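Mandelate racemase/muconate lactonizing enzyme family protein (Bradyrhizobium sp. ORS 278, PDB 3TOY) belongs to the mandelate racemase/muconate lactonizing enzyme family of the enolase superfamily and binds a calcium ion through acidic side chains in its barrel domain. Local coordinates at residues 156-168 with 178-190. Residues are numbered along the deposited sequence; the frame is centred on the assembly and turned at random.
Sequences PIPAYDSYGVLDA and ACDEHGFRAIKSK. With P4C (O-acetaldehydyl-hexaethylene glycol), chain R; ACT (acetate ion), chain F.
A beta-alpha-beta unit of the enolase-superfamily barrel brings parallel strands 157-162 and 186-190 together, helix 168-181 making the crossover. Pairing is established by D161 N to A186 O, K188 N to D161 O (3.0 Å) and Y163 N to K188 O, the middle one nearly straight; the axes of the two short strands are inclined at 35°, approaching to 4.6 Å. On the face bearing S162 and K188, the lysine chain runs past the Y160 ring, CE lying 3.6 Å from Y160 CE1. A bend at chi3 (79°) brings NZ to donate to Y160 OH at 3.0 Å, while salt bridges to E245 and E341 hold the same ammonium group beside the calcium site that E245 helps form. On the face bearing D161 and I187, D161 CB makes a CH-pi contact over the F184 ring centre (3.6 Å), and the carboxylate, 7° from parallel, stacks toward the CE2 side of that face (CG to CE2 3.5 Å). A178 CB packs against D161 OD2, which also receives a weak hydrogen bond from Y163 OH. Farther along, S189 OG donates to G164 O at 2.8 Å. K190 NZ bonds D219 and an acetate ion; its CG, set beside its own backbone N, comes within 3.3 Å of G164 CA, tighter than ordinary carbon packing.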
loop_
_atom_site.group_PDB
_atom_site.type_symbol
_atom_site.label_atom_id
_atom_site.label_comp_id
_atom_site.label_asym_id
_atom_site.label_seq_id
_atom_site.Cartn_x
_atom_site.Cartn_y
_atom_site.Cartn_z
ATOM N N PRO A 156 -37.942 19.836 5.247
ATOM C CA PRO A 156 -37.010 20.796 5.802
ATOM C C PRO A 156 -35.611 20.186 5.861
ATOM O O PRO A 156 -35.429 19.102 6.416
ATOM C CB PRO A 156 -37.554 21.043 7.221
ATOM C CG PRO A 156 -38.987 20.608 7.165
ATOM C CD PRO A 156 -39.018 19.482 6.196
ATOM N N ILE A 157 -34.652 20.872 5.251
ATOM C CA ILE A 157 -33.239 20.473 5.291
ATOM C C ILE A 157 -32.449 21.439 6.184
ATOM O O ILE A 157 -32.568 22.662 6.042
ATOM C CB ILE A 157 -32.617 20.540 3.870
ATOM C CG1 ILE A 157 -33.397 19.671 2.877
ATOM C CG2 ILE A 157 -31.117 20.135 3.925
ATOM C CD1 ILE A 157 -33.354 18.170 3.190
ATOM N N PRO A 158 -31.618 20.902 7.107
ATOM C CA PRO A 158 -30.858 21.831 7.943
ATOM C C PRO A 158 -30.005 22.767 7.090
ATOM O O PRO A 158 -29.404 22.342 6.084
ATOM C CB PRO A 158 -29.977 20.915 8.807
ATOM C CG PRO A 158 -30.645 19.565 8.766
ATOM C CD PRO A 158 -31.364 19.493 7.437
ATOM N N ALA A 159 -29.964 24.033 7.489
ATOM C CA ALA A 159 -29.263 25.046 6.741
ATOM C C ALA A 159 -28.266 25.792 7.613
ATOM O O ALA A 159 -28.397 25.841 8.850
ATOM C CB ALA A 159 -30.274 26.042 6.126
ATOM N N TYR A 160 -27.270 26.386 6.972
ATOM C CA TYR A 160 -26.421 27.322 7.679
ATOM C C TYR A 160 -26.327 28.613 6.909
ATOM O O TYR A 160 -26.473 28.645 5.684
ATOM C CB TYR A 160 -25.014 26.773 7.941
ATOM C CG TYR A 160 -24.190 26.529 6.697
ATOM C CD1 TYR A 160 -23.373 27.532 6.169
ATOM C CD2 TYR A 160 -24.201 25.284 6.068
ATOM C CE1 TYR A 160 -22.612 27.317 5.035
ATOM C CE2 TYR A 160 -23.456 25.061 4.919
ATOM C CZ TYR A 160 -22.653 26.075 4.426
ATOM O OH TYR A 160 -21.887 25.833 3.321
ATOM N N ASP A 161 -26.060 29.682 7.653
ATOM C CA ASP A 161 -26.012 31.015 7.084
ATOM C C ASP A 161 -24.571 31.374 6.718
ATOM O O ASP A 161 -23.675 31.363 7.564
ATOM C CB ASP A 161 -26.584 32.016 8.105
ATOM C CG ASP A 161 -27.220 33.234 7.448
ATOM O OD1 ASP A 161 -27.332 33.274 6.199
ATOM O OD2 ASP A 161 -27.620 34.155 8.197
ATOM N N SER A 162 -24.361 31.701 5.456
ATOM C CA SER A 162 -23.035 31.777 4.912
ATOM C C SER A 162 -22.587 33.223 4.757
ATOM O O SER A 162 -23.148 33.971 3.955
ATOM C CB SER A 162 -23.019 31.013 3.576
ATOM O OG SER A 162 -21.708 30.851 3.079
ATOM N N TYR A 163 -21.560 33.599 5.512
ATOM C CA TYR A 163 -21.047 34.959 5.520
ATOM C C TYR A 163 -19.627 35.084 4.975
ATOM O O TYR A 163 -18.920 34.087 4.788
ATOM C CB TYR A 163 -21.085 35.499 6.943
ATOM C CG TYR A 163 -22.491 35.698 7.474
ATOM C CD1 TYR A 163 -23.178 36.890 7.249
ATOM C CD2 TYR A 163 -23.118 34.716 8.219
ATOM C CE1 TYR A 163 -24.467 37.081 7.744
ATOM C CE2 TYR A 163 -24.408 34.895 8.714
ATOM C CZ TYR A 163 -25.072 36.082 8.475
ATOM O OH TYR A 163 -26.348 36.264 8.969
ATOM N N GLY A 164 -19.211 36.320 4.714
ATOM C CA GLY A 164 -17.816 36.601 4.425
ATOM C C GLY A 164 -17.112 36.697 5.760
ATOM O O GLY A 164 -17.559 36.111 6.741
ATOM N N VAL A 165 -15.997 37.412 5.809
ATOM C CA VAL A 165 -15.320 37.630 7.081
ATOM C C VAL A 165 -16.287 38.318 8.046
ATOM O O VAL A 165 -16.935 39.302 7.687
ATOM C CB VAL A 165 -14.068 38.512 6.900
ATOM C CG1 VAL A 165 -13.440 38.856 8.255
ATOM C CG2 VAL A 165 -13.064 37.826 5.963
ATOM N N LEU A 166 -16.404 37.781 9.253
ATOM C CA LEU A 166 -17.248 38.377 10.281
ATOM C C LEU A 166 -16.428 39.056 11.362
ATOM O O LEU A 166 -15.249 38.765 11.561
ATOM C CB LEU A 166 -18.158 37.321 10.930
ATOM C CG LEU A 166 -19.356 36.825 10.111
ATOM C CD1 LEU A 166 -19.925 35.561 10.717
ATOM C CD2 LEU A 166 -20.436 37.907 9.993
ATOM N N ASP A 167 -17.086 39.967 12.070
ATOM C CA ASP A 167 -16.549 40.547 13.289
ATOM C C ASP A 167 -17.659 40.468 14.337
ATOM O O ASP A 167 -18.739 41.035 14.141
ATOM C CB ASP A 167 -16.116 41.997 13.031
ATOM C CG ASP A 167 -15.673 42.707 14.298
ATOM O OD1 ASP A 167 -14.958 42.090 15.116
ATOM O OD2 ASP A 167 -16.053 43.884 14.473
ATOM N N ALA A 168 -17.420 39.740 15.425
ATOM C CA ALA A 168 -18.448 39.584 16.455
ATOM C C ALA A 168 -19.019 40.934 16.934
ATOM O O ALA A 168 -20.229 41.074 17.099
ATOM C CB ALA A 168 -17.929 38.756 17.639
ATOM N N ALA A 178 -30.093 36.418 12.462
ATOM C CA ALA A 178 -29.961 35.117 11.826
ATOM C C ALA A 178 -30.384 33.981 12.764
ATOM O O ALA A 178 -31.142 33.100 12.368
ATOM C CB ALA A 178 -28.527 34.906 11.335
ATOM N N CYS A 179 -29.892 34.002 14.001
ATOM C CA CYS A 179 -30.136 32.903 14.943
ATOM C C CYS A 179 -31.493 32.975 15.636
ATOM O O CYS A 179 -32.161 31.954 15.831
ATOM C CB CYS A 179 -29.037 32.847 16.008
ATOM S SG CYS A 179 -27.408 32.383 15.373
ATOM N N ASP A 180 -31.884 34.184 16.022
ATOM C CA ASP A 180 -33.069 34.366 16.847
ATOM C C ASP A 180 -34.322 34.421 15.991
ATOM O O ASP A 180 -35.318 33.784 16.303
ATOM C CB ASP A 180 -32.925 35.614 17.731
ATOM C CG ASP A 180 -31.808 35.471 18.763
ATOM O OD1 ASP A 180 -31.697 34.386 19.374
ATOM O OD2 ASP A 180 -31.040 36.439 18.964
ATOM N N GLU A 181 -34.258 35.152 14.885
ATOM C CA GLU A 181 -35.409 35.287 14.003
ATOM C C GLU A 181 -35.548 34.153 12.983
ATOM O O GLU A 181 -36.607 33.530 12.886
ATOM C CB GLU A 181 -35.349 36.625 13.277
ATOM C CG GLU A 181 -36.414 36.801 12.216
ATOM C CD GLU A 181 -36.399 38.193 11.625
ATOM O OE1 GLU A 181 -35.869 39.113 12.288
ATOM O OE2 GLU A 181 -36.916 38.368 10.502
ATOM N N HIS A 182 -34.491 33.892 12.219
ATOM C CA HIS A 182 -34.542 32.859 11.181
ATOM C C HIS A 182 -34.279 31.444 11.715
ATOM O O HIS A 182 -34.457 30.465 11.002
ATOM C CB HIS A 182 -33.593 33.193 10.031
ATOM C CG HIS A 182 -33.999 34.401 9.245
ATOM N ND1 HIS A 182 -35.073 34.401 8.380
ATOM C CD2 HIS A 182 -33.470 35.648 9.187
ATOM C CE1 HIS A 182 -35.191 35.594 7.825
ATOM N NE2 HIS A 182 -34.230 36.369 8.298
ATOM N N GLY A 183 -33.865 31.350 12.972
ATOM C CA GLY A 183 -33.691 30.067 13.630
ATOM C C GLY A 183 -32.458 29.285 13.189
ATOM O O GLY A 183 -32.381 28.085 13.430
ATOM N N PHE A 184 -31.509 29.953 12.535
ATOM C CA PHE A 184 -30.229 29.301 12.153
ATOM C C PHE A 184 -29.505 28.741 13.370
ATOM O O PHE A 184 -29.397 29.416 14.391
ATOM C CB PHE A 184 -29.300 30.296 11.451
ATOM C CG PHE A 184 -29.587 30.470 9.984
ATOM C CD1 PHE A 184 -29.333 29.440 9.086
ATOM C CD2 PHE A 184 -30.096 31.664 9.496
ATOM C CE1 PHE A 184 -29.592 29.588 7.731
ATOM C CE2 PHE A 184 -30.359 31.828 8.137
ATOM C CZ PHE A 184 -30.107 30.788 7.250
ATOM N N ARG A 185 -29.002 27.515 13.255
ATOM C CA ARG A 185 -28.234 26.897 14.323
ATOM C C ARG A 185 -26.806 26.604 13.849
ATOM O O ARG A 185 -26.087 25.843 14.472
ATOM C CB ARG A 185 -28.910 25.594 14.781
ATOM C CG ARG A 185 -30.259 25.776 15.495
ATOM C CD ARG A 185 -30.105 26.364 16.905
ATOM N NE ARG A 185 -30.173 27.826 16.901
ATOM C CZ ARG A 185 -31.266 28.533 17.185
ATOM N NH1 ARG A 185 -32.396 27.920 17.523
ATOM N NH2 ARG A 185 -31.230 29.860 17.136
ATOM N N ALA A 186 -26.417 27.217 12.735
ATOM C CA ALA A 186 -25.095 27.023 12.152
ATOM C C ALA A 186 -24.743 28.246 11.310
ATOM O O ALA A 186 -25.589 28.742 10.562
ATOM C CB ALA A 186 -25.086 25.745 11.299
ATOM N N ILE A 187 -23.501 28.727 11.452
ATOM C CA ILE A 187 -22.980 29.924 10.789
ATOM C C ILE A 187 -21.614 29.614 10.159
ATOM O O ILE A 187 -20.769 29.012 10.816
ATOM C CB ILE A 187 -22.718 31.050 11.818
ATOM C CG1 ILE A 187 -24.019 31.431 12.543
ATOM C CG2 ILE A 187 -22.160 32.273 11.139
ATOM C CD1 ILE A 187 -25.044 32.035 11.606
ATOM N N LYS A 188 -21.391 30.047 8.921
ATOM C CA LYS A 188 -20.065 29.920 8.301
ATOM C C LYS A 188 -19.455 31.288 8.073
ATOM O O LYS A 188 -20.140 32.222 7.645
ATOM C CB LYS A 188 -20.126 29.163 6.975
ATOM C CG LYS A 188 -18.725 28.936 6.329
ATOM C CD LYS A 188 -18.820 27.896 5.224
ATOM C CE LYS A 188 -19.371 28.479 3.935
ATOM N NZ LYS A 188 -19.455 27.455 2.858
ATOM N N SER A 189 -18.167 31.415 8.376
ATOM C CA SER A 189 -17.438 32.626 8.048
ATOM C C SER A 189 -16.142 32.302 7.280
ATOM O O SER A 189 -15.865 31.128 7.004
ATOM C CB SER A 189 -17.137 33.411 9.315
ATOM O OG SER A 189 -16.684 34.716 8.978
ATOM N N LYS A 190 -15.372 33.340 6.937
ATOM C CA LYS A 190 -14.193 33.190 6.075
ATOM C C LYS A 190 -12.887 33.439 6.805
ATOM O O LYS A 190 -12.797 34.287 7.709
ATOM C CB LYS A 190 -14.228 34.148 4.880
ATOM C CG LYS A 190 -15.514 34.206 4.102
ATOM C CD LYS A 190 -15.809 32.924 3.392
ATOM C CE LYS A 190 -16.507 33.165 2.051
ATOM N NZ LYS A 190 -17.100 31.851 1.621
HETATM O O1 P4C R . -21.650 13.285 10.205
HETATM C C2 P4C R . -22.606 14.135 9.556
HETATM C C3 P4C R . -24.006 13.925 10.129
HETATM O O4 P4C R . -24.931 14.470 9.182
HETATM C C5 P4C R . -26.301 14.402 9.591
HETATM C C6 P4C R . -27.051 15.676 9.181
HETATM O O7 P4C R . -26.783 16.699 10.141
HETATM C C8 P4C R . -27.266 18.018 9.830
HETATM C C9 P4C R . -27.906 18.610 11.097
HETATM O O10 P4C R . -27.032 19.431 11.870
HETATM C C11 P4C R . -27.371 19.468 13.271
HETATM C C12 P4C R . -26.757 18.296 14.037
HETATM O O13 P4C R . -25.961 18.735 15.146
HETATM C C14 P4C R . -24.999 17.768 15.594
HETATM C C15 P4C R . -23.616 17.972 14.968
HETATM O O16 P4C R . -22.636 18.447 15.906
HETATM C C17 P4C R . -21.517 19.106 15.290
HETATM C C18 P4C R . -20.750 19.996 16.274
HETATM O O19 P4C R . -21.347 21.299 16.365
HETATM C C20 P4C R . -21.119 21.949 17.619
HETATM C C21 P4C R . -22.120 23.087 17.831
HETATM O O22 P4C R . -23.421 22.580 18.148
HETATM C C ACT F . -17.615 30.934 -1.890
HETATM O O ACT F . -18.844 30.675 -1.933
HETATM O OXT ACT F . -16.971 30.417 -0.954
HETATM C CH3 ACT F . -16.939 31.817 -2.903
HETATM O O HOH W 1 -29.739 25.727 11.198
HETATM O O HOH W 2 -19.128 31.672 3.942
#